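Local atomic coordinates of alpha,alpha-trehalose-phosphate synthase (UDP-forming) (Burkholderia xenovorans, PDB entry 5V0T), a protein that belongs to glycosyltransferase family 20 of the GT-B clan and binds uridine-5'-diphosphate and 6-O-phosphono-alpha-D-glucopyranose. Residues A[75-80]-A[116-121]; A[157-162]-A[187-192]; A[270-275]-A[303-308]; A[276-281]-A[322-327]. All coordinates share one frame; numbering follows the deposited sequence.

Contact 1: A[75-80]-A[116-121]; sequences IALMRR and WRVNAW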
# COMPACT_ATOMS: atom_id res chain seq x y z
N ILE A 75 19.08 -5.23 9.51
CA ILE A 75 20.43 -4.87 9.12
C ILE A 75 20.39 -3.56 8.34
O ILE A 75 19.44 -3.29 7.60
CB ILE A 75 21.09 -6.01 8.31
CG1 ILE A 75 22.61 -5.80 8.18
CG2 ILE A 75 20.41 -6.19 6.95
CD1 ILE A 75 23.39 -7.06 7.78
N ALA A 76 21.43 -2.74 8.52
CA ALA A 76 21.55 -1.51 7.76
C ALA A 76 21.97 -1.80 6.31
O ALA A 76 22.41 -2.91 5.96
CB ALA A 76 22.57 -0.58 8.43
N LEU A 77 21.84 -0.78 5.48
CA LEU A 77 22.33 -0.82 4.11
C LEU A 77 23.53 0.11 3.98
O LEU A 77 23.54 1.19 4.57
CB LEU A 77 21.23 -0.39 3.12
CG LEU A 77 20.09 -1.38 2.87
CD1 LEU A 77 18.99 -0.76 2.04
CD2 LEU A 77 20.65 -2.62 2.18
N MET A 78 24.54 -0.32 3.23
CA MET A 78 25.59 0.61 2.84
C MET A 78 24.99 1.68 1.93
O MET A 78 24.02 1.43 1.21
CB MET A 78 26.72 -0.12 2.12
CG MET A 78 27.44 -1.19 2.94
SD MET A 78 28.18 -0.51 4.43
CE MET A 78 29.38 0.64 3.74
N ARG A 79 25.59 2.88 1.96
CA ARG A 79 25.10 3.98 1.12
C ARG A 79 25.00 3.57 -0.34
O ARG A 79 24.00 3.83 -1.01
CB ARG A 79 26.02 5.19 1.26
CG ARG A 79 25.75 6.31 0.25
CD ARG A 79 24.40 6.97 0.51
NE ARG A 79 24.29 7.46 1.88
CZ ARG A 79 23.21 8.04 2.39
NH1 ARG A 79 22.11 8.21 1.66
NH2 ARG A 79 23.22 8.45 3.66
N ARG A 80 26.03 2.89 -0.85
CA ARG A 80 26.00 2.48 -2.25
C ARG A 80 24.87 1.48 -2.50
O ARG A 80 24.22 1.53 -3.55
CB ARG A 80 27.35 1.89 -2.64
CG ARG A 80 27.39 1.37 -4.05
CD ARG A 80 28.60 0.45 -4.29
NE ARG A 80 28.66 0.04 -5.69
CZ ARG A 80 29.02 -1.17 -6.10
NH1 ARG A 80 29.36 -2.10 -5.22
NH2 ARG A 80 29.04 -1.44 -7.40
N TRP A 116 20.27 -6.53 -7.86
CA TRP A 116 20.49 -7.97 -7.85
C TRP A 116 21.50 -8.37 -6.79
O TRP A 116 21.33 -9.38 -6.10
CB TRP A 116 20.97 -8.44 -9.23
CG TRP A 116 20.36 -9.73 -9.65
CD1 TRP A 116 20.91 -10.98 -9.55
CD2 TRP A 116 19.06 -9.90 -10.19
NE1 TRP A 116 20.02 -11.92 -10.02
CE2 TRP A 116 18.88 -11.29 -10.42
CE3 TRP A 116 18.02 -9.02 -10.52
CZ2 TRP A 116 17.71 -11.80 -10.96
CZ3 TRP A 116 16.86 -9.53 -11.06
CH2 TRP A 116 16.71 -10.92 -11.28
N ARG A 117 22.58 -7.59 -6.67
CA ARG A 117 23.63 -7.90 -5.70
C ARG A 117 23.12 -7.77 -4.27
O ARG A 117 23.45 -8.61 -3.41
CB ARG A 117 24.83 -6.97 -5.94
CG ARG A 117 26.00 -7.19 -4.97
CD ARG A 117 27.09 -6.11 -5.11
NE ARG A 117 26.62 -4.82 -4.61
CZ ARG A 117 26.36 -3.78 -5.38
NH1 ARG A 117 26.56 -3.85 -6.69
NH2 ARG A 117 25.91 -2.65 -4.84
N VAL A 118 22.33 -6.74 -3.97
CA VAL A 118 21.84 -6.55 -2.61
C VAL A 118 20.87 -7.67 -2.23
O VAL A 118 20.90 -8.16 -1.09
CB VAL A 118 21.20 -5.15 -2.47
CG1 VAL A 118 20.43 -5.02 -1.14
CG2 VAL A 118 22.28 -4.10 -2.58
N ASN A 119 20.03 -8.11 -3.16
CA ASN A 119 19.18 -9.27 -2.90
C ASN A 119 20.01 -10.48 -2.50
O ASN A 119 19.66 -11.21 -1.56
CB ASN A 119 18.32 -9.59 -4.12
CG ASN A 119 16.95 -8.98 -4.04
OD1 ASN A 119 16.00 -9.63 -3.61
ND2 ASN A 119 16.83 -7.71 -4.43
N ALA A 120 21.11 -10.73 -3.21
CA ALA A 120 21.94 -11.88 -2.87
C ALA A 120 22.61 -11.69 -1.51
O ALA A 120 22.72 -12.64 -0.73
CB ALA A 120 22.97 -12.11 -3.97
N TRP A 121 23.06 -10.46 -1.21
CA TRP A 121 23.71 -10.19 0.07
C TRP A 121 22.73 -10.35 1.23
O TRP A 121 23.07 -10.92 2.28
CB TRP A 121 24.30 -8.77 0.05
CG TRP A 121 24.87 -8.33 1.37
CD1 TRP A 121 26.06 -8.71 1.92
CD2 TRP A 121 24.28 -7.40 2.29
NE1 TRP A 121 26.24 -8.08 3.13
CE2 TRP A 121 25.17 -7.28 3.39
CE3 TRP A 121 23.08 -6.67 2.30
CZ2 TRP A 121 24.89 -6.45 4.48
CZ3 TRP A 121 22.82 -5.85 3.38
CH2 TRP A 121 23.72 -5.74 4.46

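Contact 2: A[157-162]-A[187-192]; sequences NRIGFF and CSFDLL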
# COMPACT_ATOMS: atom_id res chain seq x y z
N ASN A 157 13.87 -24.66 1.87
CA ASN A 157 12.58 -24.36 2.49
C ASN A 157 11.56 -23.93 1.43
O ASN A 157 11.91 -23.45 0.35
CB ASN A 157 12.71 -23.24 3.52
CG ASN A 157 13.79 -23.51 4.55
OD1 ASN A 157 14.98 -23.45 4.23
ND2 ASN A 157 13.39 -23.77 5.79
N ARG A 158 10.27 -24.06 1.77
CA ARG A 158 9.22 -23.44 0.97
C ARG A 158 9.41 -21.92 0.97
O ARG A 158 9.75 -21.33 2.00
CB ARG A 158 7.84 -23.79 1.53
CG ARG A 158 7.44 -25.26 1.44
CD ARG A 158 7.41 -25.76 0.00
NE ARG A 158 6.10 -26.25 -0.41
CZ ARG A 158 5.69 -27.51 -0.28
NH1 ARG A 158 6.49 -28.42 0.25
NH2 ARG A 158 4.48 -27.86 -0.69
N ILE A 159 9.22 -21.29 -0.19
CA ILE A 159 9.40 -19.84 -0.32
C ILE A 159 8.23 -19.27 -1.10
O ILE A 159 8.03 -19.62 -2.27
CB ILE A 159 10.71 -19.45 -1.02
CG1 ILE A 159 11.91 -20.24 -0.51
CG2 ILE A 159 10.98 -17.94 -0.88
CD1 ILE A 159 13.13 -20.11 -1.44
N GLY A 160 7.48 -18.37 -0.48
CA GLY A 160 6.41 -17.69 -1.19
C GLY A 160 6.73 -16.23 -1.37
O GLY A 160 7.60 -15.70 -0.67
N PHE A 161 6.03 -15.57 -2.29
CA PHE A 161 6.17 -14.15 -2.54
C PHE A 161 4.79 -13.52 -2.58
O PHE A 161 3.86 -14.09 -3.16
CB PHE A 161 6.89 -13.90 -3.88
CG PHE A 161 7.11 -12.44 -4.22
CD1 PHE A 161 8.12 -11.71 -3.59
CD2 PHE A 161 6.35 -11.82 -5.20
CE1 PHE A 161 8.34 -10.40 -3.92
CE2 PHE A 161 6.57 -10.50 -5.53
CZ PHE A 161 7.56 -9.78 -4.89
N PHE A 162 4.66 -12.34 -1.97
CA PHE A 162 3.45 -11.54 -2.13
C PHE A 162 3.85 -10.15 -2.60
O PHE A 162 4.69 -9.50 -1.97
CB PHE A 162 2.63 -11.44 -0.82
CG PHE A 162 1.31 -10.72 -0.99
CD1 PHE A 162 0.21 -11.38 -1.53
CD2 PHE A 162 1.18 -9.38 -0.65
CE1 PHE A 162 -0.99 -10.73 -1.70
CE2 PHE A 162 -0.03 -8.72 -0.82
CZ PHE A 162 -1.12 -9.40 -1.35
N CYS A 187 9.61 -16.80 -10.95
CA CYS A 187 9.27 -18.21 -11.09
C CYS A 187 10.15 -19.13 -10.26
O CYS A 187 9.92 -20.33 -10.27
CB CYS A 187 9.31 -18.61 -12.57
SG CYS A 187 8.04 -17.74 -13.56
N SER A 188 11.13 -18.61 -9.51
CA SER A 188 11.81 -19.45 -8.52
C SER A 188 11.03 -19.58 -7.22
O SER A 188 11.39 -20.41 -6.38
CB SER A 188 13.20 -18.91 -8.18
OG SER A 188 14.12 -19.17 -9.23
N PHE A 189 10.00 -18.78 -7.01
CA PHE A 189 9.17 -18.94 -5.82
C PHE A 189 8.29 -20.18 -5.96
O PHE A 189 7.97 -20.61 -7.07
CB PHE A 189 8.32 -17.69 -5.60
CG PHE A 189 9.09 -16.51 -5.03
CD1 PHE A 189 9.34 -16.43 -3.66
CD2 PHE A 189 9.56 -15.50 -5.85
CE1 PHE A 189 10.04 -15.37 -3.12
CE2 PHE A 189 10.27 -14.43 -5.31
CZ PHE A 189 10.50 -14.37 -3.93
N ASP A 190 7.94 -20.78 -4.83
CA ASP A 190 6.96 -21.87 -4.87
C ASP A 190 5.55 -21.36 -5.13
O ASP A 190 4.77 -22.03 -5.80
CB ASP A 190 7.01 -22.66 -3.56
CG ASP A 190 8.33 -23.36 -3.37
OD1 ASP A 190 8.73 -24.09 -4.29
OD2 ASP A 190 8.97 -23.16 -2.33
N LEU A 191 5.23 -20.18 -4.62
CA LEU A 191 3.89 -19.61 -4.71
C LEU A 191 4.01 -18.10 -4.87
O LEU A 191 4.76 -17.46 -4.12
CB LEU A 191 3.06 -19.94 -3.46
CG LEU A 191 1.71 -19.23 -3.35
CD1 LEU A 191 0.80 -19.70 -4.48
CD2 LEU A 191 1.06 -19.49 -1.97
N LEU A 192 3.28 -17.54 -5.83
CA LEU A 192 3.20 -16.10 -6.03
C LEU A 192 1.81 -15.62 -5.63
O LEU A 192 0.81 -16.22 -6.03
CB LEU A 192 3.47 -15.71 -7.49
CG LEU A 192 4.85 -16.05 -8.04
CD1 LEU A 192 4.96 -15.58 -9.49
CD2 LEU A 192 5.92 -15.37 -7.19

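Contact 3: A[270-275]-A[303-308]; sequences KLIMSV and NKVSFL. With EDO (1,2-ethanediol), chain K.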
# COMPACT_ATOMS: atom_id res chain seq x y z
N LYS A 270 -18.60 20.45 7.61
CA LYS A 270 -18.35 19.04 7.36
C LYS A 270 -16.88 18.83 7.03
O LYS A 270 -16.16 19.75 6.63
CB LYS A 270 -19.25 18.52 6.23
CG LYS A 270 -20.76 18.54 6.63
CD LYS A 270 -21.62 17.81 5.60
CE LYS A 270 -23.08 17.76 6.06
NZ LYS A 270 -23.95 17.14 5.01
N LEU A 271 -16.42 17.59 7.20
CA LEU A 271 -15.01 17.27 7.03
C LEU A 271 -14.83 16.22 5.94
O LEU A 271 -15.39 15.13 6.03
CB LEU A 271 -14.40 16.76 8.34
CG LEU A 271 -12.94 16.32 8.28
CD1 LEU A 271 -12.04 17.49 7.87
CD2 LEU A 271 -12.53 15.77 9.64
N ILE A 272 -14.07 16.58 4.91
CA ILE A 272 -13.51 15.61 3.98
C ILE A 272 -12.09 15.30 4.44
O ILE A 272 -11.29 16.21 4.66
CB ILE A 272 -13.52 16.17 2.54
CG1 ILE A 272 -14.94 16.57 2.13
CG2 ILE A 272 -12.88 15.17 1.57
CD1 ILE A 272 -14.99 17.42 0.84
N MET A 273 -11.76 14.01 4.57
CA MET A 273 -10.46 13.64 5.09
C MET A 273 -9.73 12.69 4.15
O MET A 273 -10.31 11.74 3.62
CB MET A 273 -10.58 12.99 6.48
CG MET A 273 -9.22 12.60 7.10
SD MET A 273 -9.48 12.20 8.82
CE MET A 273 -7.81 11.67 9.27
N SER A 274 -8.43 12.94 3.96
CA SER A 274 -7.54 12.07 3.21
C SER A 274 -6.26 11.85 4.01
O SER A 274 -5.80 12.74 4.74
CB SER A 274 -7.17 12.66 1.84
OG SER A 274 -8.30 12.75 0.96
N VAL A 275 -5.67 10.66 3.85
CA VAL A 275 -4.39 10.30 4.46
C VAL A 275 -3.61 9.51 3.42
O VAL A 275 -4.03 8.42 3.03
CB VAL A 275 -4.55 9.43 5.72
CG1 VAL A 275 -3.18 9.09 6.26
CG2 VAL A 275 -5.40 10.13 6.79
N ASN A 303 -17.41 27.68 2.83
CA ASN A 303 -17.42 27.92 4.27
C ASN A 303 -18.25 26.88 5.03
O ASN A 303 -18.49 27.05 6.23
CB ASN A 303 -17.89 29.34 4.62
CG ASN A 303 -17.07 29.98 5.75
OD1 ASN A 303 -16.46 29.27 6.55
ND2 ASN A 303 -17.07 31.31 5.82
N LYS A 304 -18.69 25.81 4.37
CA LYS A 304 -19.46 24.75 5.03
C LYS A 304 -18.75 23.41 5.04
O LYS A 304 -19.31 22.43 5.56
CB LYS A 304 -20.84 24.60 4.37
CG LYS A 304 -21.64 25.90 4.34
CD LYS A 304 -21.66 26.55 5.71
CE LYS A 304 -22.68 27.68 5.79
NZ LYS A 304 -24.06 27.18 5.94
N VAL A 305 -17.55 23.32 4.47
CA VAL A 305 -16.79 22.07 4.44
C VAL A 305 -15.32 22.45 4.39
O VAL A 305 -14.95 23.51 3.88
CB VAL A 305 -17.21 21.19 3.23
CG1 VAL A 305 -16.99 21.93 1.92
CG2 VAL A 305 -16.45 19.84 3.22
N SER A 306 -14.48 21.60 4.97
CA SER A 306 -13.04 21.72 4.83
C SER A 306 -12.45 20.35 4.51
O SER A 306 -13.03 19.31 4.84
CB SER A 306 -12.37 22.27 6.10
OG SER A 306 -12.49 23.68 6.14
N PHE A 307 -11.30 20.37 3.84
CA PHE A 307 -10.64 19.18 3.31
C PHE A 307 -9.32 19.06 4.06
O PHE A 307 -8.42 19.89 3.89
CB PHE A 307 -10.47 19.31 1.79
CG PHE A 307 -9.63 18.23 1.15
CD1 PHE A 307 -9.45 16.99 1.75
CD2 PHE A 307 -9.03 18.47 -0.09
CE1 PHE A 307 -8.65 16.01 1.14
CE2 PHE A 307 -8.23 17.49 -0.71
CZ PHE A 307 -8.05 16.26 -0.10
N LEU A 308 -9.23 18.06 4.94
CA LEU A 308 -8.01 17.73 5.64
C LEU A 308 -7.23 16.70 4.81
O LEU A 308 -7.69 15.57 4.63
CB LEU A 308 -8.34 17.18 7.03
CG LEU A 308 -7.16 16.63 7.83
CD1 LEU A 308 -6.13 17.72 8.14
CD2 LEU A 308 -7.64 15.95 9.12
C1 EDO K . -11.47 24.82 9.28
O1 EDO K . -12.83 24.79 8.84
C2 EDO K . -10.68 25.74 8.37
O2 EDO K . -10.96 27.11 8.69

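Contact 4: A[276-281]-A[322-327]; sequences DRLDYS and QDIRLQ. With UDP (uridine-5'-diphosphate), chain I; G6P (6-O-phosphono-alpha-D-glucopyranose), chain J.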
# COMPACT_ATOMS: atom_id res chain seq x y z
N ASP A 276 -2.47 10.05 2.98
CA ASP A 276 -1.68 9.46 1.90
C ASP A 276 -0.22 9.84 2.08
O ASP A 276 0.07 11.02 2.22
CB ASP A 276 -2.10 9.99 0.51
CG ASP A 276 -3.57 9.85 0.22
OD1 ASP A 276 -4.37 10.60 0.81
OD2 ASP A 276 -3.92 9.01 -0.65
N ARG A 277 0.70 8.87 2.01
CA ARG A 277 2.08 9.25 1.70
C ARG A 277 2.04 10.19 0.49
O ARG A 277 1.22 10.01 -0.42
CB ARG A 277 2.94 8.02 1.39
CG ARG A 277 3.27 7.12 2.60
CD ARG A 277 4.20 5.94 2.17
NE ARG A 277 3.58 5.21 1.07
CZ ARG A 277 3.92 5.33 -0.21
NH1 ARG A 277 4.92 6.12 -0.58
NH2 ARG A 277 3.25 4.65 -1.12
N LEU A 278 2.87 11.23 0.50
CA LEU A 278 2.85 12.18 -0.62
C LEU A 278 3.63 11.56 -1.79
O LEU A 278 4.75 11.95 -2.15
CB LEU A 278 3.38 13.55 -0.21
CG LEU A 278 2.75 14.74 -0.96
CD1 LEU A 278 3.20 16.10 -0.41
CD2 LEU A 278 3.07 14.69 -2.48
N ASP A 279 2.97 10.59 -2.41
CA ASP A 279 3.48 9.81 -3.52
C ASP A 279 2.73 10.22 -4.79
O ASP A 279 1.53 10.50 -4.74
CB ASP A 279 3.29 8.32 -3.21
CG ASP A 279 4.11 7.41 -4.10
OD1 ASP A 279 3.98 7.49 -5.35
OD2 ASP A 279 4.90 6.63 -3.54
N TYR A 280 3.42 10.26 -5.94
CA TYR A 280 2.71 10.56 -7.17
C TYR A 280 1.67 9.49 -7.53
O TYR A 280 0.75 9.77 -8.31
CB TYR A 280 3.70 10.76 -8.33
CG TYR A 280 4.77 9.70 -8.46
CD1 TYR A 280 4.49 8.44 -8.96
CD2 TYR A 280 6.08 9.96 -8.06
CE1 TYR A 280 5.49 7.47 -9.09
CE2 TYR A 280 7.07 9.01 -8.17
CZ TYR A 280 6.77 7.77 -8.69
OH TYR A 280 7.78 6.84 -8.80
N SER A 281 1.76 8.29 -6.96
CA SER A 281 0.74 7.28 -7.22
C SER A 281 -0.62 7.63 -6.61
O SER A 281 -1.62 7.03 -7.00
CB SER A 281 1.19 5.93 -6.65
OG SER A 281 1.20 6.02 -5.22
N GLN A 322 10.25 14.99 -4.52
CA GLN A 322 10.31 16.44 -4.34
C GLN A 322 9.40 17.14 -5.34
O GLN A 322 8.70 18.10 -4.99
CB GLN A 322 11.75 16.92 -4.48
CG GLN A 322 12.71 16.35 -3.43
CD GLN A 322 14.18 16.26 -3.90
OE1 GLN A 322 14.56 16.85 -4.91
NE2 GLN A 322 15.00 15.49 -3.17
N ASP A 323 9.38 16.67 -6.59
CA ASP A 323 8.57 17.32 -7.63
C ASP A 323 7.09 17.24 -7.30
O ASP A 323 6.38 18.25 -7.37
CB ASP A 323 8.84 16.68 -9.00
CG ASP A 323 10.22 17.01 -9.55
OD1 ASP A 323 10.81 18.05 -9.17
OD2 ASP A 323 10.72 16.22 -10.38
N ILE A 324 6.58 16.05 -6.99
CA ILE A 324 5.14 15.95 -6.72
C ILE A 324 4.78 16.76 -5.48
O ILE A 324 3.68 17.33 -5.39
CB ILE A 324 4.67 14.48 -6.61
CG1 ILE A 324 3.15 14.38 -6.36
CG2 ILE A 324 5.42 13.69 -5.51
CD1 ILE A 324 2.28 15.05 -7.47
N ARG A 325 5.69 16.84 -4.50
CA ARG A 325 5.41 17.68 -3.34
C ARG A 325 5.24 19.13 -3.75
O ARG A 325 4.28 19.80 -3.35
CB ARG A 325 6.51 17.55 -2.28
CG ARG A 325 6.32 18.54 -1.11
CD ARG A 325 7.57 18.57 -0.18
NE ARG A 325 7.39 19.45 0.97
CZ ARG A 325 8.37 19.74 1.82
NH1 ARG A 325 9.58 19.22 1.62
NH2 ARG A 325 8.15 20.53 2.87
N LEU A 326 6.17 19.65 -4.56
CA LEU A 326 6.08 21.03 -5.02
C LEU A 326 4.79 21.28 -5.78
O LEU A 326 4.13 22.32 -5.59
CB LEU A 326 7.27 21.36 -5.91
CG LEU A 326 8.64 21.50 -5.25
CD1 LEU A 326 9.72 21.59 -6.34
CD2 LEU A 326 8.66 22.75 -4.35
N GLN A 327 4.41 20.35 -6.65
CA GLN A 327 3.19 20.55 -7.43
C GLN A 327 1.98 20.64 -6.51
O GLN A 327 1.15 21.54 -6.65
CB GLN A 327 3.02 19.43 -8.46
CG GLN A 327 1.82 19.67 -9.37
CD GLN A 327 1.68 18.67 -10.50
OE1 GLN A 327 2.22 17.55 -10.45
NE2 GLN A 327 0.94 19.06 -11.54
N1 UDP I . -0.37 5.64 8.11
C2 UDP I . 0.09 5.94 9.39
N3 UDP I . 0.43 7.24 9.59
C4 UDP I . 0.34 8.27 8.68
C5 UDP I . -0.16 7.89 7.38
C6 UDP I . -0.50 6.61 7.15
O2 UDP I . 0.21 5.10 10.26
O4 UDP I . 0.68 9.41 9.02
C1' UDP I . -0.76 4.25 7.84
C2' UDP I . -2.23 4.08 7.48
O2' UDP I . -3.01 3.98 8.65
C3' UDP I . -2.18 2.78 6.68
C4' UDP I . -0.83 2.87 5.96
O4' UDP I . -0.03 3.80 6.73
O3' UDP I . -2.20 1.62 7.50
C5' UDP I . -0.89 3.32 4.52
O5' UDP I . -1.20 2.17 3.73
PA UDP I . -1.92 2.30 2.32
O1A UDP I . -3.11 3.23 2.41
O2A UDP I . -2.21 0.92 1.86
O3A UDP I . -0.87 3.01 1.38
PB UDP I . 0.70 2.92 1.18
O1B UDP I . 1.03 1.46 1.50
O2B UDP I . 0.86 3.16 -0.34
O3B UDP I . 1.42 3.91 2.02
C1 G6P J . 4.15 0.77 0.03
C2 G6P J . 5.03 -0.39 -0.40
C3 G6P J . 5.84 -0.92 0.79
C4 G6P J . 6.62 0.24 1.42
C5 G6P J . 5.65 1.37 1.79
C6 G6P J . 6.40 2.52 2.47
O1 G6P J . 3.24 0.27 1.00
O2 G6P J . 4.22 -1.42 -0.98
O3 G6P J . 6.75 -1.91 0.30
O4 G6P J . 7.28 -0.21 2.62
O5 G6P J . 4.95 1.81 0.62
O6 G6P J . 7.47 2.97 1.62
P G6P J . 8.98 2.97 2.18
O1P G6P J . 9.07 4.08 3.19
O2P G6P J . 9.82 3.16 0.95
O3P G6P J . 9.16 1.61 2.82

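Contact 1: A[75-80]-A[116-121]
Trp121 reaches from its helix to the strand that carries Ile75, Ala76 and Leu77, and the outer, six-membered part of its indole makes the contact. Ile75 CD1 lies 3.6 Å from Trp121 CH2, the two side chains arriving from opposite directions, with the methyl oblique to the ring. Near the plane of the indole, Ala76 O sits at the edge, 3.5 Å from Trp121 CH2. Leu77 CD2 reaches both the Trp121 ring and Val118, one turn earlier in the helix, at 4.1 Å from Trp121 CZ3 and from Val118 CG1. At the other end, the guanidinium groups of Arg80 and Arg117 stack, centres 3.8 Å apart and planes within 10°, with Arg80 NH1 over the centre of Arg117. The Arg80 chain runs extended to reach this place, whereas that of Arg117 turns at chi3 (70°). Asp81 and Gln84, on the helix 79-98 that starts at Arg79, bind Arg117 NH2 and so position Arg117 in the stack. Strand 70-78 and helix 109-126 are thereby joined by an apolar patch next to a stacked arginine pair. Nearby Asp81 probably offsets part of the like-charge cost of the stack, while Ala76 O, buried against carbon, has no polar partner in the model.

Contact 2: A[157-162]-A[187-192]
Segments 157-162 and 187-192 pair as parallel strands, with Phe161 opposite Leu192 (CA atoms 5.0 Å apart) and the bond Phe161 N to Leu191 O at 2.9 Å. Ahead of this pairing, Asp190 grips Ile159 twice. Asp190 N donates to Ile159 O at 2.8 Å, while Asp190 OD2 accepts a fairly straight bond from Ile159 N at 2.9 Å through its anti lone pair. The carboxylate thus accepts a backbone N-H where a carbonyl of a partner strand would otherwise do so. Arg151 of helix 146-152 forms a salt bridge with the same OD2. On the side of the sheet where Phe161 and Leu192 point, Phe189 turns one ring face to Phe161, whose CB stands 3.4 Å from the centroid of the Phe189 ring and 4° off its normal, a CH-pi contact. The rings themselves meet obliquely, at 38°. Phe161 CG lies anti to the backbone N (chi1 -179°), which carries its ring past Phe189 while CB stays over the face. Ile159 CG2 touches Phe189 CE1 at 3.5 Å, and Leu192 CD2 packs on Phe161 CB from the other strand. With two donors on one carboxylate oxygen, Asp190 is probably kept ionised, and its strand entry is fixed by polar bonds beside an aromatic, apolar cluster.

Contact 3: A[270-275]-A[303-308]
Ile272 and Ser306 lie at the middle of a parallel strand pair, in which Ile272 N donates to Ser306 O at 2.9 Å. Four further backbone bonds continue the pairing: Lys270 N to Lys304 O, Ser306 N to Lys270 O, Leu308 N to Ile272 O and Ser274 N to Leu308 O. The short strand axes diverge by just 12° and come within 4.7 Å, as expected of neighbours in one sheet. Apolar contacts divide between its two faces. On the face of Ile272, Val305 and Phe307, Ile272 CD1 meets Val305 CG2 at 3.7 Å and Ile272 CG2 meets Phe307 CD1 at 3.9 Å. On the other, Leu271 CD1 touches Leu308 CB at 3.8 Å, and Met273 runs alongside Leu308. Among polar groups, Ser274 OG stands at the edge of the Phe307 ring, 3.3 Å from Phe307 CE1, and is hydrogen-bonded to Tyr370 O. Ser306 OG shares a hydrogen bond of 2.9 Å with O1 of 1,2-ethanediol, probably a crystallisation additive. The pair is the core of a beta-alpha-beta unit in the six-stranded parallel sheet: connecting helix 284-297 covers the Ile272 and Phe307 face through Phe291, helix 257-266 covers Leu308, and strand 368-371 flanks strand 270-275 on its far side.

Contact 4: A[276-281]-A[322-327]
Leu278 and Ile324 meet because both side chains point at the other segment: Ile324 puts CG1 anti to its own backbone N (chi1 -179°), while Leu278 holds chi1 at -148° and spreads both methyls over the helix. Leu278 CD2 then rests 3.9 Å from Ile324 CG1, the side chains crossing at a slant, and Leu278 CD1 lies 4.0 Å from Arg325 CG, on the aliphatic part of that chain. Ile324 CG1 also approaches Tyr280 CA at 3.9 Å. Tyr280 N is buried here with no partner in the model. Leu278 is the centre of an inverse gamma turn, and Asp279 follows with an Asx turn, in which OD1 accepts from Ser281 N. This loop follows strand 270-275 and carries residues toward the ligands, at the cleft between the two Rossmann-like domains of a GT-B fold. Arg277, from the same loop, donates two hydrogen bonds to uridine-5'-diphosphate, Arg277 NE to O3B at 2.7 Å and Arg277 NH2 to O2B at 2.9 Å, the latter at 170°. O5 of 6-O-phosphono-alpha-D-glucopyranose lies over one face of the group. At the edge of the guanidinium, Arg277 NH1 forms a salt bridge with Asp279 OD2 at 3.0 Å, on the anti lone pair of the oxygen. Tyr321 OH is hydrogen-bonded to Asp279 OD2 and Trp95 NE1 to Asp279 OD1, positioning this second-shell carboxylate.

Overall arrangement
Contacts 1 and 2 come first along the chain and reach the same mixed sheet, with centres 21 Å apart: contact 1 packs helix 109-126 on strand 70-78, and contact 2 pairs strands 159-162 and 191-194. Contacts 3 and 4 follow, and their segments alternate: strand 270-275 runs straight into the loop 276-281, and strand 305-310 is followed by helix 319-339. These two, with centres 20 Å apart, belong to the six-stranded parallel sheet and its surroundings. Contact 3 lies about 43 Å, centre to centre, from contacts 1 and 2, across the chain's centre. The two sheets fit the two-domain GT-B architecture, and contact 4 brings Arg277 to both ligands between them.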